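Side-chain contacts in Cbs-cp12 (PDB 5NMU), which probably takes part in redox-dependent regulation of photosynthesis, as a hexameric cyanobacterial fusion of paired CBS domains with a CP12 domain: residues A25-L30 against R37-E42; Y60-F65 against Y75-K80; E92-L97 against S121-K126; A106-G111 against G116-S121. All coordinates share one frame; numbering follows the deposited sequence.

Interaction 1 of 4, residues A25-L30 against R37-E42; sequences ADAVKL and RGLIVE
Leu39, on strand 38-41, reaches across to Ala27 and Leu30 of helix 24-34, and its two methyl groups do all the work of the contact. The side chain can be followed outward as a stalk that forks only at its tip. CB leaves the strand toward the helix but stays 5.8 Å from Ala27 CB, so it only sets the direction. With CG anti to the carbonyl carbon (chi1 -63°), the branch point is carried toward the helix, yet CG is still 4.6 Å from Leu30 CD2. Contact begins at the fork. CD1 lies 3.7 Å from Ala27 CB and equally near Ala27 O, touching the helix backbone where the small alanine lets it come close. CD2, the other prong, meets Leu30 CD2 at 3.9 Å. Leu30 comes from one turn further along the helix, with CG anti to its own backbone nitrogen (chi1 -165°) and CD2 reaching the leucine fork; that same methyl is 4.1 Å from Leu39 CD1. The two leucine side chains slant across one another rather than running alongside. The side-chain packing is thus apolar, with one methyl also resting on a backbone carbonyl. Helix 24-34 is the connection of a beta-alpha-beta unit, lying between strand 17-18 and its parallel neighbour 38-41. Leu30 also reaches Val16, Val28 on another side of the helix packs on Ile58 of helix 55-63, and Leu39 pairs through its backbone with Val53 of antiparallel strand 51-54.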
loop_
_atom_site.group_PDB
_atom_site.type_symbol
_atom_site.label_atom_id
_atom_site.label_comp_id
_atom_site.label_asym_id
_atom_site.label_seq_id
_atom_site.Cartn_x
_atom_site.Cartn_y
_atom_site.Cartn_z
ATOM N N ALA A 25 -12.212 9.333 -24.184
ATOM C CA ALA A 25 -12.481 10.650 -24.752
ATOM C C ALA A 25 -13.917 11.131 -24.546
ATOM O O ALA A 25 -14.148 12.327 -24.272
ATOM C CB ALA A 25 -12.130 10.671 -26.266
ATOM N N ASP A 26 -14.883 10.239 -24.734
ATOM C CA ASP A 26 -16.306 10.569 -24.493
ATOM C C ASP A 26 -16.487 10.933 -23.043
ATOM O O ASP A 26 -17.144 11.914 -22.713
ATOM C CB ASP A 26 -17.258 9.403 -24.869
ATOM C CG ASP A 26 -17.447 9.219 -26.390
ATOM O OD1 ASP A 26 -17.065 10.107 -27.192
ATOM O OD2 ASP A 26 -17.995 8.149 -26.790
ATOM N N ALA A 27 -15.897 10.138 -22.157
ATOM C CA ALA A 27 -16.022 10.395 -20.724
ATOM C C ALA A 27 -15.449 11.762 -20.413
ATOM O O ALA A 27 -16.048 12.516 -19.641
ATOM C CB ALA A 27 -15.322 9.325 -19.902
ATOM N N VAL A 28 -14.300 12.090 -21.034
ATOM C CA VAL A 28 -13.612 13.330 -20.734
ATOM C C VAL A 28 -14.437 14.520 -21.169
ATOM O O VAL A 28 -14.528 15.508 -20.443
ATOM C CB VAL A 28 -12.199 13.361 -21.345
ATOM C CG1 VAL A 28 -11.575 14.729 -21.228
ATOM C CG2 VAL A 28 -11.319 12.359 -20.607
ATOM N N LYS A 29 -15.033 14.425 -22.353
ATOM C CA LYS A 29 -15.823 15.502 -22.878
ATOM C C LYS A 29 -17.043 15.770 -21.994
ATOM O O LYS A 29 -17.402 16.908 -21.732
ATOM C CB LYS A 29 -16.274 15.156 -24.297
ATOM C CG LYS A 29 -17.397 16.052 -24.822
ATOM C CD LYS A 29 -17.411 16.140 -26.348
ATOM C CE LYS A 29 -17.488 14.755 -26.961
ATOM N NZ LYS A 29 -17.959 14.823 -28.370
ATOM N N LEU A 30 -17.698 14.698 -21.592
ATOM C CA LEU A 30 -18.819 14.785 -20.671
ATOM C C LEU A 30 -18.370 15.446 -19.358
ATOM O O LEU A 30 -19.025 16.369 -18.856
ATOM C CB LEU A 30 -19.437 13.392 -20.463
ATOM C CG LEU A 30 -20.814 13.297 -19.820
ATOM C CD1 LEU A 30 -21.917 13.982 -20.637
ATOM C CD2 LEU A 30 -21.192 11.819 -19.590
ATOM N N ARG A 37 -16.150 15.224 -11.617
ATOM C CA ARG A 37 -14.965 14.516 -11.238
ATOM C C ARG A 37 -15.155 12.989 -11.145
ATOM O O ARG A 37 -14.149 12.241 -10.939
ATOM C CB ARG A 37 -14.451 15.091 -9.931
ATOM C CG ARG A 37 -13.947 16.506 -10.149
ATOM C CD ARG A 37 -13.504 17.132 -8.839
ATOM N NE ARG A 37 -13.116 18.526 -9.047
ATOM C CZ ARG A 37 -13.978 19.522 -9.290
ATOM N NH1 ARG A 37 -15.282 19.305 -9.328
ATOM N NH2 ARG A 37 -13.532 20.749 -9.476
ATOM N N GLY A 38 -16.404 12.533 -11.341
ATOM C CA GLY A 38 -16.727 11.120 -11.419
ATOM C C GLY A 38 -17.950 10.903 -12.283
ATOM O O GLY A 38 -18.839 11.730 -12.282
ATOM N N LEU A 39 -17.945 9.843 -13.083
ATOM C CA LEU A 39 -19.110 9.406 -13.821
ATOM C C LEU A 39 -19.459 8.003 -13.387
ATOM O O LEU A 39 -18.591 7.116 -13.251
ATOM C CB LEU A 39 -18.839 9.328 -15.318
ATOM C CG LEU A 39 -18.504 10.563 -16.039
ATOM C CD1 LEU A 39 -18.036 10.195 -17.470
ATOM C CD2 LEU A 39 -19.725 11.480 -16.037
ATOM N N ILE A 40 -20.756 7.774 -13.222
ATOM C CA ILE A 40 -21.219 6.457 -12.837
ATOM C C ILE A 40 -21.428 5.639 -14.110
ATOM O O ILE A 40 -22.003 6.120 -15.097
ATOM C CB ILE A 40 -22.528 6.553 -12.061
ATOM C CG1 ILE A 40 -22.394 7.444 -10.835
ATOM C CG2 ILE A 40 -23.024 5.164 -11.740
ATOM C CD1 ILE A 40 -21.240 7.107 -9.935
ATOM N N VAL A 41 -20.983 4.396 -14.087
ATOM C CA VAL A 41 -21.125 3.516 -15.228
ATOM C C VAL A 41 -22.461 2.729 -15.138
ATOM O O VAL A 41 -22.749 2.011 -14.130
ATOM C CB VAL A 41 -19.985 2.528 -15.286
ATOM C CG1 VAL A 41 -20.245 1.455 -16.359
ATOM C CG2 VAL A 41 -18.657 3.278 -15.541
ATOM N N GLU A 42 -23.182 2.778 -16.241
ATOM C CA GLU A 42 -24.572 2.351 -16.322
ATOM C C GLU A 42 -24.673 0.814 -16.257
ATOM O O GLU A 42 -24.058 0.157 -17.043
ATOM C CB GLU A 42 -25.145 2.884 -17.654
ATOM C CG GLU A 42 -26.603 2.520 -17.936
ATOM C CD GLU A 42 -27.181 3.308 -19.111
ATOM O OE1 GLU A 42 -26.384 3.781 -19.958
ATOM O OE2 GLU A 42 -28.437 3.453 -19.168
#

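Interaction 2 of 4, residues Y60-F65 against Y75-K80; sequences YKVAAF and YEIMAK
Ile77 is wedged against Val62 and Lys61 of helix 55-63, in a contact with a close-packed apolar half and a polar half near solvent. On the packed side, Val62 CG2 lies 4.0 Å from Ile77 CD1 and just as far from Ile77 CG2, the valine methyl meeting both branches of the isoleucine as the two side chains cross at about a right angle. Ile77 CG2 also touches Lys61 CB at 3.8 Å. The isoleucine holds CG1 between its backbone nitrogen and carbonyl carbon (chi1 59°), a cramped rotamer that leaves CG2 facing the root of the lysine.

The looser side belongs to the rest of Lys61, an exposed residue. Its extended chain passes Ile77 CB, with CD 4.0 Å away, and ends in a 3.0 Å hydrogen bond from NZ to Ile77 O. The ammonium group is tilted 16° from the carbonyl plane, and a salt bridge to Asp57, one turn earlier in the helix, gives it a second hold. This is packing where the two CBS repeats join. Around it, Val62 and Ile77 both pack on Met72 of the linking loop and on Val24 of helix 24-34, while Ile77 also rests on Val53 of strand 51-54.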
loop_
_atom_site.group_PDB
_atom_site.type_symbol
_atom_site.label_atom_id
_atom_site.label_comp_id
_atom_site.label_asym_id
_atom_site.label_seq_id
_atom_site.Cartn_x
_atom_site.Cartn_y
_atom_site.Cartn_z
ATOM N N TYR A 60 -4.303 9.053 -13.829
ATOM C CA TYR A 60 -3.298 8.026 -13.515
ATOM C C TYR A 60 -3.144 6.979 -14.594
ATOM O O TYR A 60 -2.039 6.561 -14.855
ATOM C CB TYR A 60 -3.593 7.283 -12.224
ATOM C CG TYR A 60 -3.375 8.061 -10.948
ATOM C CD1 TYR A 60 -3.184 9.466 -10.917
ATOM C CD2 TYR A 60 -3.411 7.401 -9.753
ATOM C CE1 TYR A 60 -3.024 10.164 -9.713
ATOM C CE2 TYR A 60 -3.197 8.069 -8.555
ATOM C CZ TYR A 60 -3.038 9.449 -8.528
ATOM O OH TYR A 60 -2.893 10.006 -7.282
ATOM N N LYS A 61 -4.232 6.532 -15.201
ATOM C CA LYS A 61 -4.178 5.352 -16.086
ATOM C C LYS A 61 -4.076 5.692 -17.558
ATOM O O LYS A 61 -3.673 4.840 -18.340
ATOM C CB LYS A 61 -5.393 4.478 -15.849
ATOM C CG LYS A 61 -5.485 4.060 -14.376
ATOM C CD LYS A 61 -6.717 3.197 -14.112
ATOM C CE LYS A 61 -6.743 2.746 -12.679
ATOM N NZ LYS A 61 -8.126 2.360 -12.436
ATOM N N VAL A 62 -4.454 6.915 -17.935
ATOM C CA VAL A 62 -4.526 7.302 -19.316
ATOM C C VAL A 62 -3.448 8.363 -19.500
ATOM O O VAL A 62 -2.399 8.057 -20.125
ATOM C CB VAL A 62 -5.943 7.767 -19.741
ATOM C CG1 VAL A 62 -5.984 7.990 -21.241
ATOM C CG2 VAL A 62 -6.997 6.737 -19.334
ATOM N N ALA A 63 -3.653 9.568 -18.931
ATOM C CA ALA A 63 -2.694 10.690 -19.160
ATOM C C ALA A 63 -1.256 10.372 -18.736
ATOM O O ALA A 63 -0.313 10.656 -19.477
ATOM C CB ALA A 63 -3.170 11.964 -18.484
ATOM N N ALA A 64 -1.093 9.801 -17.548
ATOM C CA ALA A 64 0.233 9.491 -17.019
ATOM C C ALA A 64 1.055 8.530 -17.850
ATOM O O ALA A 64 2.261 8.535 -17.720
ATOM C CB ALA A 64 0.159 8.978 -15.599
ATOM N N PHE A 65 0.414 7.709 -18.686
ATOM C CA PHE A 65 1.140 6.756 -19.578
ATOM C C PHE A 65 1.050 7.138 -21.023
ATOM O O PHE A 65 1.321 6.335 -21.889
ATOM C CB PHE A 65 0.631 5.314 -19.354
ATOM C CG PHE A 65 1.015 4.812 -18.043
ATOM C CD1 PHE A 65 2.221 4.197 -17.867
ATOM C CD2 PHE A 65 0.227 5.117 -16.923
ATOM C CE1 PHE A 65 2.654 3.819 -16.599
ATOM C CE2 PHE A 65 0.638 4.758 -15.658
ATOM C CZ PHE A 65 1.859 4.101 -15.490
ATOM N N TYR A 75 -14.410 0.781 -19.806
ATOM C CA TYR A 75 -14.260 -0.495 -19.123
ATOM C C TYR A 75 -12.824 -0.837 -18.758
ATOM O O TYR A 75 -12.617 -1.565 -17.765
ATOM C CB TYR A 75 -14.900 -1.634 -19.904
ATOM C CG TYR A 75 -14.247 -2.025 -21.207
ATOM C CD1 TYR A 75 -13.141 -2.880 -21.224
ATOM C CD2 TYR A 75 -14.788 -1.610 -22.438
ATOM C CE1 TYR A 75 -12.586 -3.307 -22.410
ATOM C CE2 TYR A 75 -14.209 -2.017 -23.648
ATOM C CZ TYR A 75 -13.111 -2.839 -23.595
ATOM O OH TYR A 75 -12.566 -3.259 -24.718
ATOM N N GLU A 76 -11.851 -0.322 -19.523
ATOM C CA GLU A 76 -10.460 -0.612 -19.216
ATOM C C GLU A 76 -9.962 0.141 -17.988
ATOM O O GLU A 76 -8.982 -0.270 -17.429
ATOM C CB GLU A 76 -9.533 -0.308 -20.395
ATOM C CG GLU A 76 -9.884 -1.013 -21.709
ATOM C CD GLU A 76 -9.057 -0.463 -22.854
ATOM O OE1 GLU A 76 -7.830 -0.686 -22.869
ATOM O OE2 GLU A 76 -9.616 0.242 -23.699
ATOM N N ILE A 77 -10.600 1.242 -17.576
ATOM C CA ILE A 77 -10.122 2.030 -16.430
ATOM C C ILE A 77 -11.077 2.092 -15.215
ATOM O O ILE A 77 -10.634 2.406 -14.104
ATOM C CB ILE A 77 -9.666 3.452 -16.842
ATOM C CG1 ILE A 77 -10.760 4.246 -17.494
ATOM C CG2 ILE A 77 -8.496 3.355 -17.826
ATOM C CD1 ILE A 77 -10.448 5.731 -17.595
ATOM N N MET A 78 -12.360 1.782 -15.430
ATOM C CA MET A 78 -13.365 1.910 -14.400
ATOM C C MET A 78 -13.157 0.947 -13.256
ATOM O O MET A 78 -12.438 -0.047 -13.394
ATOM C CB MET A 78 -14.749 1.662 -14.983
ATOM C CG MET A 78 -15.089 0.211 -15.279
ATOM S SD MET A 78 -16.580 0.123 -16.268
ATOM C CE MET A 78 -16.650 -1.652 -16.600
ATOM N N ALA A 79 -13.884 1.222 -12.176
ATOM C CA ALA A 79 -14.036 0.313 -11.066
ATOM C C ALA A 79 -15.427 -0.274 -11.105
ATOM O O ALA A 79 -16.382 0.425 -10.976
ATOM C CB ALA A 79 -13.809 1.049 -9.751
ATOM N N LYS A 80 -15.550 -1.566 -11.322
ATOM C CA LYS A 80 -16.860 -2.162 -11.460
ATOM C C LYS A 80 -16.694 -3.569 -10.998
ATOM O O LYS A 80 -15.834 -4.235 -11.535
ATOM C CB LYS A 80 -17.362 -2.162 -12.888
ATOM C CG LYS A 80 -18.766 -2.753 -13.032
ATOM C CD LYS A 80 -19.307 -2.672 -14.462
ATOM C CE LYS A 80 -20.607 -3.450 -14.635
ATOM N NZ LYS A 80 -21.386 -2.872 -15.761
#

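Interaction 3 of 4, residues E92-L97 against S121-K126; sequences EYVARL and SDILFK
Next to the place where Ile123 meets Val94 and Ala95, the carboxylate oxygen Asp122 OD1 is gripped by two groups: the ammonium of Lys126 and the hydroxyl of Thr12. The lysine, one turn further along the same helix, forms a salt bridge with NZ 2.8 Å from Asp122 OD1, approaching from above the carboxylate plane, 40° out of it. Lys126 NZ also donates to Ile10 O, so that this charge pair ties helix 120-126 to the chain around helix 7-10. The second oxygen, Asp122 OD2, accepts the backbone N-H of Ser119, whose own side chain caps the helix in return; this reciprocal pattern is a capping box. Asp122 is therefore held at both oxygens, and the first turn of helix 120-126 is fixed beside the apolar contact.

That contact hangs on one methyl group. Ile123 turns CG1 anti to its carbonyl carbon (chi1 -62°) and extends onward, sending CD1 out as a tip toward helix 91-101. There it lies 3.9 Å from Val94 CG1 and 4.0 Å from Ala95 CA, bearing on the helix backbone itself because alanine offers little bulk; Ala95 CB is further off, at 4.4 Å. Valine and isoleucine slant across each other. All three residues are buried, with Ala7 and Ile10 of the N-terminal helix adding to the packing and Val59 of a second subunit touching Ala95. Helix 91-101, the hairpin 105-119 and helix 120-126 follow the alpha-beta-beta-alpha part of the CBS fold, and here its two helices meet.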
loop_
_atom_site.group_PDB
_atom_site.type_symbol
_atom_site.label_atom_id
_atom_site.label_comp_id
_atom_site.label_asym_id
_atom_site.label_seq_id
_atom_site.Cartn_x
_atom_site.Cartn_y
_atom_site.Cartn_z
ATOM N N GLU A 92 -20.635 11.048 8.937
ATOM C CA GLU A 92 -19.392 10.592 9.597
ATOM C C GLU A 92 -19.013 9.176 9.059
ATOM O O GLU A 92 -17.821 8.820 8.892
ATOM C CB GLU A 92 -19.551 10.603 11.146
ATOM C CG GLU A 92 -20.449 9.500 11.753
ATOM C CD GLU A 92 -21.926 9.841 11.814
ATOM O OE1 GLU A 92 -22.442 10.528 10.896
ATOM O OE2 GLU A 92 -22.583 9.432 12.813
ATOM N N TYR A 93 -20.033 8.368 8.766
ATOM C CA TYR A 93 -19.736 7.035 8.216
ATOM C C TYR A 93 -19.295 7.064 6.776
ATOM O O TYR A 93 -18.532 6.234 6.388
ATOM C CB TYR A 93 -20.870 6.058 8.400
ATOM C CG TYR A 93 -21.078 5.668 9.861
ATOM C CD1 TYR A 93 -20.069 5.071 10.561
ATOM C CD2 TYR A 93 -22.278 5.869 10.515
ATOM C CE1 TYR A 93 -20.208 4.697 11.886
ATOM C CE2 TYR A 93 -22.435 5.476 11.867
ATOM C CZ TYR A 93 -21.364 4.886 12.526
ATOM O OH TYR A 93 -21.366 4.489 13.833
ATOM N N VAL A 94 -19.822 7.985 5.968
ATOM C CA VAL A 94 -19.398 8.049 4.588
ATOM C C VAL A 94 -17.884 8.421 4.586
ATOM O O VAL A 94 -17.114 7.907 3.746
ATOM C CB VAL A 94 -20.134 9.134 3.775
ATOM C CG1 VAL A 94 -19.566 9.237 2.345
ATOM C CG2 VAL A 94 -21.626 8.869 3.713
ATOM N N ALA A 95 -17.502 9.326 5.493
ATOM C CA ALA A 95 -16.088 9.768 5.642
ATOM C C ALA A 95 -15.231 8.570 5.970
ATOM O O ALA A 95 -14.200 8.361 5.378
ATOM C CB ALA A 95 -15.954 10.809 6.744
ATOM N N ARG A 96 -15.714 7.753 6.896
ATOM C CA ARG A 96 -14.950 6.597 7.362
ATOM C C ARG A 96 -14.835 5.531 6.297
ATOM O O ARG A 96 -13.739 4.985 6.141
ATOM C CB ARG A 96 -15.559 6.013 8.613
ATOM C CG ARG A 96 -14.748 4.877 9.189
ATOM C CD ARG A 96 -15.290 4.533 10.516
ATOM N NE ARG A 96 -14.398 3.571 11.162
ATOM C CZ ARG A 96 -13.332 3.871 11.911
ATOM N NH1 ARG A 96 -12.959 5.141 12.137
ATOM N NH2 ARG A 96 -12.645 2.860 12.447
ATOM N N LEU A 97 -15.947 5.232 5.593
ATOM C CA LEU A 97 -15.897 4.328 4.446
ATOM C C LEU A 97 -14.801 4.741 3.439
ATOM O O LEU A 97 -14.040 3.891 2.921
ATOM C CB LEU A 97 -17.259 4.327 3.702
ATOM C CG LEU A 97 -17.444 3.394 2.505
ATOM C CD1 LEU A 97 -17.233 1.942 2.860
ATOM C CD2 LEU A 97 -18.793 3.554 1.831
ATOM N N SER A 121 -15.278 16.149 -1.527
ATOM C CA SER A 121 -15.639 17.560 -1.655
ATOM C C SER A 121 -17.067 17.841 -1.059
ATOM O O SER A 121 -17.257 18.807 -0.341
ATOM C CB SER A 121 -15.604 18.006 -3.119
ATOM O OG SER A 121 -14.389 17.641 -3.751
ATOM N N ASP A 122 -18.037 16.978 -1.372
ATOM C CA ASP A 122 -19.368 17.093 -0.799
ATOM C C ASP A 122 -19.287 17.069 0.708
ATOM O O ASP A 122 -19.940 17.865 1.354
ATOM C CB ASP A 122 -20.302 16.004 -1.284
ATOM C CG ASP A 122 -20.557 16.064 -2.759
ATOM O OD1 ASP A 122 -20.858 17.147 -3.319
ATOM O OD2 ASP A 122 -20.480 14.979 -3.355
ATOM N N ILE A 123 -18.419 16.236 1.261
ATOM C CA ILE A 123 -18.260 16.213 2.674
ATOM C C ILE A 123 -17.604 17.510 3.182
ATOM O O ILE A 123 -18.101 18.121 4.143
ATOM C CB ILE A 123 -17.446 14.999 3.153
ATOM C CG1 ILE A 123 -18.186 13.709 2.784
ATOM C CG2 ILE A 123 -17.257 15.053 4.666
ATOM C CD1 ILE A 123 -17.409 12.432 2.973
ATOM N N LEU A 124 -16.505 17.920 2.563
ATOM C CA LEU A 124 -15.781 19.084 3.025
ATOM C C LEU A 124 -16.687 20.311 3.018
ATOM O O LEU A 124 -16.722 21.064 3.998
ATOM C CB LEU A 124 -14.564 19.360 2.159
ATOM C CG LEU A 124 -13.780 20.661 2.409
ATOM C CD1 LEU A 124 -13.317 20.703 3.840
ATOM C CD2 LEU A 124 -12.559 20.758 1.493
ATOM N N PHE A 125 -17.431 20.484 1.931
ATOM C CA PHE A 125 -18.225 21.665 1.763
ATOM C C PHE A 125 -19.591 21.645 2.428
ATOM O O PHE A 125 -20.128 22.690 2.678
ATOM C CB PHE A 125 -18.402 21.980 0.279
ATOM C CG PHE A 125 -17.129 22.143 -0.484
ATOM C CD1 PHE A 125 -15.982 22.671 0.100
ATOM C CD2 PHE A 125 -17.108 21.839 -1.823
ATOM C CE1 PHE A 125 -14.820 22.902 -0.654
ATOM C CE2 PHE A 125 -15.964 22.029 -2.574
ATOM C CZ PHE A 125 -14.809 22.553 -1.983
ATOM N N LYS A 126 -20.178 20.493 2.692
ATOM C CA LYS A 126 -21.569 20.473 3.155
ATOM C C LYS A 126 -21.834 19.632 4.385
ATOM O O LYS A 126 -22.940 19.601 4.870
ATOM C CB LYS A 126 -22.477 20.011 1.990
ATOM C CG LYS A 126 -22.602 21.017 0.846
ATOM C CD LYS A 126 -23.276 20.450 -0.431
ATOM C CE LYS A 126 -22.262 19.757 -1.324
ATOM N NZ LYS A 126 -22.798 18.830 -2.334
#

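Interaction 4 of 4, residues A106-G111 against G116-S121; sequences APVIQG and GIISVS
Ala106 and Val108 pair with Ile118 and Gly116 as neighbouring antiparallel strands, and three kinds of interaction hold them. Backbone hydrogen bonds come first. Ala106 and Ile118 form a reciprocal pair, Ala106 N to Ile118 O at 2.8 Å and Ile118 N to Ala106 O at 2.9 Å, the latter almost straight at 175°. Val108 N gives a 2.8 Å bond to Gly116 O, but arrives from 52° above the carbonyl plane; its return bond, from Gly116 N to Val108 O, is weak at 3.5 Å. Between these pairs Pro107, which has no N-H to offer, occupies the non-hydrogen-bonded position opposite Ile117.

CA-H...O contacts fill that middle site: Ile117 CA lies 3.5 Å from Ala106 O, and Pro107 CA 3.6 Å from Gly116 O.

Apolar packing is the third kind. Val108 CG2, anti to its carbonyl carbon, meets Ile118 CG2 at 3.8 Å on the face that carries Ala106 as well; Ala106 and Ile118 lie against Phe98 of helix 91-101. The other face bears Pro107 and Ile117, both packed on Ile40 of strand 38-41. At the far end, Ser119 sits as N-cap where the strand gives way to helix 120-126. Strands 105-110 and 113-119 make a beta hairpin, the strand pair that leads into the last helix of a CBS domain.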
loop_
_atom_site.group_PDB
_atom_site.type_symbol
_atom_site.label_atom_id
_atom_site.label_comp_id
_atom_site.label_asym_id
_atom_site.label_seq_id
_atom_site.Cartn_x
_atom_site.Cartn_y
_atom_site.Cartn_z
ATOM N N ALA A 106 -18.217 8.103 -4.610
ATOM C CA ALA A 106 -19.048 6.873 -4.759
ATOM C C ALA A 106 -20.457 7.202 -5.233
ATOM O O ALA A 106 -20.984 8.263 -4.916
ATOM C CB ALA A 106 -19.094 6.087 -3.466
ATOM N N PRO A 107 -21.056 6.317 -6.035
ATOM C CA PRO A 107 -22.500 6.553 -6.314
ATOM C C PRO A 107 -23.282 6.378 -5.017
ATOM O O PRO A 107 -22.898 5.541 -4.186
ATOM C CB PRO A 107 -22.878 5.432 -7.285
ATOM C CG PRO A 107 -21.915 4.340 -6.953
ATOM C CD PRO A 107 -20.588 5.039 -6.606
ATOM N N VAL A 108 -24.312 7.196 -4.864
ATOM C CA VAL A 108 -25.378 6.990 -3.904
ATOM C C VAL A 108 -26.487 6.142 -4.518
ATOM O O VAL A 108 -27.144 6.563 -5.445
ATOM C CB VAL A 108 -25.957 8.282 -3.342
ATOM C CG1 VAL A 108 -27.103 7.967 -2.334
ATOM C CG2 VAL A 108 -24.867 9.084 -2.653
ATOM N N ILE A 109 -26.662 4.950 -3.939
ATOM C CA ILE A 109 -27.548 3.925 -4.423
ATOM C C ILE A 109 -28.557 3.443 -3.336
ATOM O O ILE A 109 -28.176 3.082 -2.204
ATOM C CB ILE A 109 -26.743 2.683 -4.859
ATOM C CG1 ILE A 109 -25.653 3.033 -5.877
ATOM C CG2 ILE A 109 -27.669 1.653 -5.472
ATOM C CD1 ILE A 109 -26.171 3.748 -7.072
ATOM N N GLN A 110 -29.828 3.387 -3.719
ATOM C CA GLN A 110 -30.921 2.825 -2.873
ATOM C C GLN A 110 -31.428 1.610 -3.640
ATOM O O GLN A 110 -32.031 1.738 -4.707
ATOM C CB GLN A 110 -32.025 3.874 -2.669
ATOM C CG GLN A 110 -33.228 3.474 -1.808
ATOM C CD GLN A 110 -34.222 4.649 -1.572
ATOM O OE1 GLN A 110 -33.820 5.815 -1.494
ATOM N NE2 GLN A 110 -35.521 4.339 -1.453
ATOM N N GLY A 111 -31.143 0.422 -3.127
ATOM C CA GLY A 111 -31.430 -0.845 -3.814
ATOM C C GLY A 111 -30.615 -0.939 -5.106
ATOM O O GLY A 111 -29.420 -0.929 -5.052
ATOM N N GLY A 116 -27.566 9.699 -6.857
ATOM C CA GLY A 116 -26.629 10.789 -6.775
ATOM C C GLY A 116 -25.218 10.242 -6.719
ATOM O O GLY A 116 -24.987 9.021 -6.891
ATOM N N ILE A 117 -24.270 11.148 -6.479
ATOM C CA ILE A 117 -22.872 10.816 -6.350
ATOM C C ILE A 117 -22.356 11.641 -5.164
ATOM O O ILE A 117 -22.710 12.803 -4.993
ATOM C CB ILE A 117 -22.133 11.072 -7.676
ATOM C CG1 ILE A 117 -20.705 10.544 -7.642
ATOM C CG2 ILE A 117 -22.148 12.558 -8.063
ATOM C CD1 ILE A 117 -20.055 10.533 -9.045
ATOM N N ILE A 118 -21.566 11.019 -4.315
ATOM C CA ILE A 118 -21.052 11.688 -3.121
ATOM C C ILE A 118 -19.499 11.573 -3.098
ATOM O O ILE A 118 -18.938 10.482 -3.354
ATOM C CB ILE A 118 -21.724 11.136 -1.846
ATOM C CG1 ILE A 118 -21.372 12.002 -0.631
ATOM C CG2 ILE A 118 -21.331 9.700 -1.558
ATOM C CD1 ILE A 118 -22.222 11.751 0.590
ATOM N N SER A 119 -18.849 12.696 -2.777
ATOM C CA SER A 119 -17.383 12.801 -2.802
ATOM C C SER A 119 -16.859 13.451 -1.528
ATOM O O SER A 119 -17.614 13.986 -0.704
ATOM C CB SER A 119 -16.935 13.692 -3.947
ATOM O OG SER A 119 -17.206 15.038 -3.642
ATOM N N VAL A 120 -15.544 13.364 -1.409
ATOM C CA VAL A 120 -14.825 14.056 -0.370
ATOM C C VAL A 120 -15.107 15.541 -0.348
ATOM O O VAL A 120 -15.199 16.103 0.753
ATOM C CB VAL A 120 -13.296 13.765 -0.389
ATOM C CG1 VAL A 120 -13.091 12.345 0.080
ATOM C CG2 VAL A 120 -12.643 13.985 -1.758
ATOM N N SER A 121 -15.278 16.149 -1.527
ATOM C CA SER A 121 -15.639 17.560 -1.655
ATOM C C SER A 121 -17.067 17.841 -1.059
ATOM O O SER A 121 -17.257 18.807 -0.341
ATOM C CB SER A 121 -15.604 18.006 -3.119
ATOM O OG SER A 121 -14.389 17.641 -3.751
#

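Overall arrangement
From the N terminus, interaction 1 closes first, a short loop that brings strand 38-41 back against helix 24-34. Interaction 2 follows in series, closing the excursion after helix 55-63; Val41 and Met78 touch where the two meet. Next, residues 92-97 open the wider loop of interaction 3, closed at helix 120-126. Interaction 4, the hairpin, nests inside that loop and shares Ser121 with its closing segment. The two CBS repeats are in contact: interactions 1 and 4 touch, joining the strand of the first CBS range to the hairpin of the second, whereas interactions 2 and 3 lie about 25 Å apart, centre to centre. All four also touch a second subunit of the hexamer.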